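Local coordinates for Cro protein (Xylella fastidiosa, PDB 3BD1) that probably acts as a prophage transcriptional regulator of the Cro type, recognising operator DNA through a helix-turn-helix motif, at residues L21-S26 against A39-D44; D5-K10 against S15-S20. One frame throughout, in Å; residues are numbered along the deposited sequence. Where two conformers were deposited one is given.

Contact 1 of 2, residues L21-S26 against A39-D44; sequences LGVRQS and AERCID
Arg41 reaches across from just before helix 42-48 to the backbone carbonyl of Leu21, at the end of helix 14-21. Its NH2 lies 2.7 Å from Leu21 O, with an almost straight N-H···O angle of 168°; the donor sits in the carbonyl plane, on a lone pair, and the oxygen in turn lies in the guanidinium plane. Arg41 NH1 adds a weak, more bent bond to the same oxygen at 3.3 Å. The guanidinium thus meets the carbonyl edge-on. Leu21 O lies at the negative end of the helix dipole, which would probably favour a cationic donor.

Asp44, three residues on from Arg41, steadies the group from its own segment. Arg41 NE forms a salt bridge with Asp44 OD2 at 2.7 Å, using the anti lone pair of that oxygen, and NH2 adds a weak bond to it. Bends at chi2 (-36°) and chi3 (-63°) curl the arginine chain so that NE faces Asp44 while NH2 lies between the carboxylate and the carbonyl. Held along two neighbouring edges that share NH2, the guanidinium has little scope to rotate.

Apolar groups lie against this polar one. Val23 CG1 lies 3.3 Å from Arg41 NH1, approaching the guanidinium obliquely, and the methylene of Leu21 at CB stands 3.7 Å from NH2. The branched end of Leu21 turns to the helix, its CD2 lying 3.8 Å from Asp44 CB; Trp31 of helix 25-34 touches both Leu21 and Arg41.

Gly22, whose positive phi is easiest for glycine, closes helix 14-21 in a Schellman motif, and Arg24 takes the N-cap position of helix 25-34. This tight link is the turn of a helix-turn-helix, here tied by Arg41 to helix 42-48.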
loop_
_atom_site.group_PDB
_atom_site.type_symbol
_atom_site.label_atom_id
_atom_site.label_comp_id
_atom_site.label_asym_id
_atom_site.label_seq_id
_atom_site.Cartn_x
_atom_site.Cartn_y
_atom_site.Cartn_z
ATOM N N LEU A 21 13.580 -4.504 -2.670
ATOM C CA LEU A 21 13.860 -5.932 -2.734
ATOM C C LEU A 21 14.470 -6.368 -4.062
ATOM O O LEU A 21 14.891 -7.517 -4.195
ATOM C CB LEU A 21 12.563 -6.723 -2.498
ATOM C CG LEU A 21 11.931 -6.523 -1.130
ATOM C CD1 LEU A 21 10.572 -7.257 -1.078
ATOM C CD2 LEU A 21 12.835 -6.996 0.016
ATOM N N GLY A 22 14.507 -5.472 -5.039
ATOM C CA GLY A 22 14.986 -5.828 -6.381
ATOM C C GLY A 22 14.082 -6.806 -7.111
ATOM O O GLY A 22 14.567 -7.688 -7.846
ATOM N N VAL A 23 12.774 -6.649 -6.892
ATOM C CA VAL A 23 11.801 -7.484 -7.594
ATOM C C VAL A 23 10.832 -6.606 -8.378
ATOM O O VAL A 23 10.780 -5.383 -8.195
ATOM C CB VAL A 23 11.012 -8.411 -6.629
ATOM C CG1 VAL A 23 12.016 -9.311 -5.909
ATOM C CG2 VAL A 23 10.080 -7.617 -5.677
ATOM N N ARG A 24 10.048 -7.249 -9.241
ATOM C CA ARG A 24 8.996 -6.551 -9.972
ATOM C C ARG A 24 7.792 -6.341 -9.053
ATOM O O ARG A 24 7.535 -7.134 -8.146
ATOM C CB ARG A 24 8.584 -7.371 -11.201
ATOM C CG ARG A 24 9.755 -7.719 -12.119
ATOM C CD ARG A 24 9.886 -6.746 -13.277
ATOM N NE ARG A 24 9.148 -7.192 -14.455
ATOM C CZ ARG A 24 9.578 -8.098 -15.332
ATOM N NH1 ARG A 24 10.758 -8.689 -15.192
ATOM N NH2 ARG A 24 8.813 -8.420 -16.364
ATOM N N GLN A 25 7.056 -5.261 -9.294
ATOM C CA GLN A 25 5.825 -5.013 -8.558
ATOM C C GLN A 25 4.868 -6.191 -8.641
ATOM O O GLN A 25 4.183 -6.515 -7.672
ATOM C CB GLN A 25 5.094 -3.768 -9.050
ATOM C CG GLN A 25 5.811 -2.476 -8.709
ATOM C CD GLN A 25 4.897 -1.302 -8.970
ATOM O OE1 GLN A 25 3.747 -1.290 -8.533
ATOM N NE2 GLN A 25 5.405 -0.312 -9.676
ATOM N N SER A 26 4.840 -6.812 -9.816
ATOM C CA SER A 26 3.973 -7.960 -10.003
ATOM C C SER A 26 4.304 -9.081 -9.033
ATOM O O SER A 26 3.412 -9.816 -8.625
ATOM C CB SER A 26 3.994 -8.467 -11.454
ATOM O OG SER A 26 5.299 -8.851 -11.852
ATOM N N ALA A 39 10.239 -17.722 1.206
ATOM C CA ALA A 39 10.975 -17.871 2.453
ATOM C C ALA A 39 12.297 -17.122 2.306
ATOM O O ALA A 39 12.765 -16.511 3.274
ATOM C CB ALA A 39 11.221 -19.372 2.791
ATOM N N GLU A 40 12.897 -17.190 1.120
ATOM C CA GLU A 40 14.228 -16.612 0.918
ATOM C C GLU A 40 14.238 -15.090 0.820
ATOM O O GLU A 40 15.323 -14.482 0.709
ATOM C CB GLU A 40 14.883 -17.190 -0.325
ATOM C CG GLU A 40 14.260 -16.789 -1.639
ATOM C CD GLU A 40 13.102 -17.645 -2.104
ATOM O OE1 GLU A 40 12.819 -17.493 -3.313
ATOM O OE2 GLU A 40 12.511 -18.421 -1.311
ATOM N N ARG A 41 13.054 -14.488 0.876
ATOM C CA ARG A 41 12.957 -13.027 0.905
ATOM C C ARG A 41 12.570 -12.455 2.260
ATOM O O ARG A 41 12.511 -11.233 2.425
ATOM C CB ARG A 41 12.043 -12.485 -0.194
ATOM C CG ARG A 41 12.455 -12.802 -1.650
ATOM C CD ARG A 41 13.971 -12.801 -1.909
ATOM N NE ARG A 41 14.573 -11.491 -1.679
ATOM C CZ ARG A 41 14.587 -10.522 -2.589
ATOM N NH1 ARG A 41 14.046 -10.706 -3.787
ATOM N NH2 ARG A 41 15.150 -9.369 -2.283
ATOM N N CYS A 42 12.293 -13.317 3.241
ATOM C CA CYS A 42 11.802 -12.795 4.522
ATOM C C CYS A 42 12.828 -11.909 5.257
ATOM O O CYS A 42 12.441 -10.841 5.753
ATOM C CB CYS A 42 11.346 -13.932 5.435
ATOM S SG CYS A 42 9.813 -14.684 4.822
ATOM N N ILE A 43 14.079 -12.365 5.365
ATOM C CA ILE A 43 15.101 -11.527 6.012
ATOM C C ILE A 43 15.221 -10.192 5.290
ATOM O O ILE A 43 15.354 -9.155 5.931
ATOM C CB ILE A 43 16.471 -12.211 6.143
ATOM C CG1 ILE A 43 16.429 -13.326 7.185
ATOM C CG2 ILE A 43 17.567 -11.222 6.570
ATOM C CD1 ILE A 43 17.730 -14.107 7.347
ATOM N N ASP A 44 15.177 -10.223 3.967
ATOM C CA ASP A 44 15.310 -8.985 3.194
ATOM C C ASP A 44 14.175 -8.031 3.552
ATOM O O ASP A 44 14.405 -6.839 3.709
ATOM C CB ASP A 44 15.290 -9.294 1.705
ATOM C CG ASP A 44 16.490 -10.099 1.244
ATOM O OD1 ASP A 44 17.568 -9.941 1.855
ATOM O OD2 ASP A 44 16.314 -10.872 0.280
#

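Contact 2 of 2, residues D5-K10 against S15-S20; sequences DIAINK and SALAAS
Two short consecutive helices, 3-11 and 14-21, pack side by side in the helical bundle that carries the helix-turn-helix, and between residues 5-10 and 15-20 it is Leu17 that carries the contact. Its CD2 methyl rests 3.8 Å from Ile8 CG1 and also reaches the small methyl of Ala7, CD2 to CB being 4.1 Å. The same CD2 lies 4.0 Å from Ile8 N, so the leucine tip sits against the backbone of helix 3-11 as well as its side chains. Here the closest pair of CA atoms is that of Ile8 and Leu17, 5.9 Å apart.

Leu17 gets there with CG swung anti to its own backbone N (chi1 -176°), which carries the forked end across to the facing helix. Ile8 offers its CG1 branch, and the two side chains cross at about a right angle. Residue size matters: Ala7 offers just a methyl beside the Leu17 tip, while leucine is long enough to reach Ile8 CG1 and branched isoleucine supplies a broad apolar flank.

Inside helix 14-21, in one of its two conformers, the Ser20 hydroxyl donates to Leu17 O at 2.7 Å, three residues back. Such a bond within its own helix may be what makes a serine acceptable at this buried position.

Around this pair the remaining helices complete the core. Ile28 of helix 25-34 packs on both Ile8 and Leu17, Leu11 from the end of helix 3-11 touches Leu17, and helix 42-48 contributes Ile45 against Ala7 and Val48 against Leu17 and Ser20.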
loop_
_atom_site.group_PDB
_atom_site.type_symbol
_atom_site.label_atom_id
_atom_site.label_comp_id
_atom_site.label_asym_id
_atom_site.label_seq_id
_atom_site.Cartn_x
_atom_site.Cartn_y
_atom_site.Cartn_z
ATOM N N ASP A 5 1.059 -6.263 3.850
ATOM C CA ASP A 5 0.533 -4.910 3.816
ATOM C C ASP A 5 1.269 -3.976 4.765
ATOM O O ASP A 5 1.514 -2.821 4.422
ATOM C CB ASP A 5 -0.952 -4.907 4.129
ATOM C CG ASP A 5 -1.773 -5.483 3.006
ATOM O OD1 ASP A 5 -1.356 -5.478 1.833
ATOM O OD2 ASP A 5 -2.883 -5.967 3.278
ATOM N N ILE A 6 1.640 -4.462 5.948
ATOM C CA ILE A 6 2.440 -3.637 6.854
ATOM C C ILE A 6 3.756 -3.287 6.170
ATOM O O ILE A 6 4.204 -2.137 6.265
ATOM C CB ILE A 6 2.700 -4.341 8.195
ATOM C CG1 ILE A 6 1.372 -4.619 8.922
ATOM C CG2 ILE A 6 3.649 -3.548 9.085
ATOM C CD1 ILE A 6 1.476 -5.478 10.176
ATOM N N ALA A 7 4.378 -4.261 5.506
ATOM C CA ALA A 7 5.630 -3.998 4.783
ATOM C C ALA A 7 5.463 -2.981 3.659
ATOM O O ALA A 7 6.276 -2.063 3.460
ATOM C CB ALA A 7 6.205 -5.297 4.234
ATOM N N ILE A 8 4.393 -3.124 2.876
ATOM C CA ILE A 8 4.116 -2.180 1.793
ATOM C C ILE A 8 3.928 -0.778 2.348
ATOM O O ILE A 8 4.470 0.188 1.809
ATOM C CB ILE A 8 2.861 -2.615 0.963
ATOM C CG1 ILE A 8 3.149 -3.903 0.186
ATOM C CG2 ILE A 8 2.341 -1.508 0.072
ATOM C CD1 ILE A 8 1.916 -4.622 -0.396
ATOM N N ASN A 9 3.177 -0.660 3.431
ATOM C CA ASN A 9 2.921 0.638 4.031
ATOM C C ASN A 9 4.175 1.246 4.647
ATOM O O ASN A 9 4.321 2.462 4.611
ATOM C CB ASN A 9 1.794 0.559 5.045
ATOM C CG ASN A 9 0.430 0.445 4.387
ATOM O OD1 ASN A 9 0.271 0.863 3.234
ATOM N ND2 ASN A 9 -0.551 -0.108 5.091
ATOM N N LYS A 10 5.067 0.398 5.148
ATOM C CA LYS A 10 6.305 0.918 5.754
ATOM C C LYS A 10 7.153 1.606 4.704
ATOM O O LYS A 10 7.694 2.690 4.960
ATOM C CB LYS A 10 7.069 -0.198 6.450
ATOM C CG LYS A 10 8.343 0.260 7.080
ATOM C CD LYS A 10 8.025 1.261 8.184
ATOM C CE LYS A 10 9.177 1.408 9.149
ATOM N NZ LYS A 10 10.276 2.093 8.450
ATOM N N SER A 15 5.569 -0.076 -5.313
ATOM C CA SER A 15 6.757 0.270 -6.091
ATOM C C SER A 15 8.017 0.384 -5.229
ATOM O O SER A 15 9.083 -0.124 -5.600
ATOM C CB SER A 15 6.564 1.614 -6.775
ATOM O OG SER A 15 7.692 1.911 -7.582
ATOM N N ALA A 16 7.891 1.086 -4.105
ATOM C CA ALA A 16 9.029 1.309 -3.219
ATOM C C ALA A 16 9.491 -0.007 -2.594
ATOM O O ALA A 16 10.689 -0.270 -2.493
ATOM C CB ALA A 16 8.715 2.363 -2.179
ATOM N N LEU A 17 8.531 -0.841 -2.185
ATOM C CA LEU A 17 8.921 -2.129 -1.606
ATOM C C LEU A 17 9.605 -3.001 -2.663
ATOM O O LEU A 17 10.636 -3.619 -2.402
ATOM C CB LEU A 17 7.715 -2.842 -0.997
ATOM C CG LEU A 17 8.056 -4.141 -0.282
ATOM C CD1 LEU A 17 9.056 -4.003 0.878
ATOM C CD2 LEU A 17 6.783 -4.857 0.173
ATOM N N ALA A 18 9.016 -3.038 -3.853
ATOM C CA ALA A 18 9.587 -3.815 -4.953
ATOM C C ALA A 18 11.024 -3.356 -5.222
ATOM O O ALA A 18 11.927 -4.181 -5.367
ATOM C CB ALA A 18 8.700 -3.698 -6.172
ATOM N N ALA A 19 11.222 -2.038 -5.276
ATOM C CA ALA A 19 12.536 -1.468 -5.524
ATOM C C ALA A 19 13.518 -1.909 -4.447
ATOM O O ALA A 19 14.651 -2.298 -4.719
ATOM C CB ALA A 19 12.468 0.052 -5.616
ATOM N N SER A 20 13.084 -1.843 -3.190
ATOM C CA SER A 20 13.930 -2.187 -2.056
ATOM C C SER A 20 14.367 -3.652 -2.022
ATOM O O SER A 20 15.389 -3.997 -1.411
ATOM C CB SER A 20 13.240 -1.850 -0.734
ATOM O OG SER A 20 12.197 -2.751 -0.380
#

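Overall arrangement
Along the chain contact 2 comes first and closes before contact 1 opens, their centres about 10 Å apart and each about 7 Å from the centre of the chain. Helix 14-21 links them: it packs on helix 3-11 in contact 2, and its C-terminal end enters contact 1. A probable hydrogen bond from Val23 N to Ala18 O, 3.0 Å, joins the two directly, and Gln25 packs on Ser15. Ile28 of helix 25-34 touches residues of both. Helices 14-21 and 25-34 are thus held as a helix-turn-helix pair, braced by helix 3-11 and helix 42-48, consistent with DNA recognition by an all-helical Cro protein.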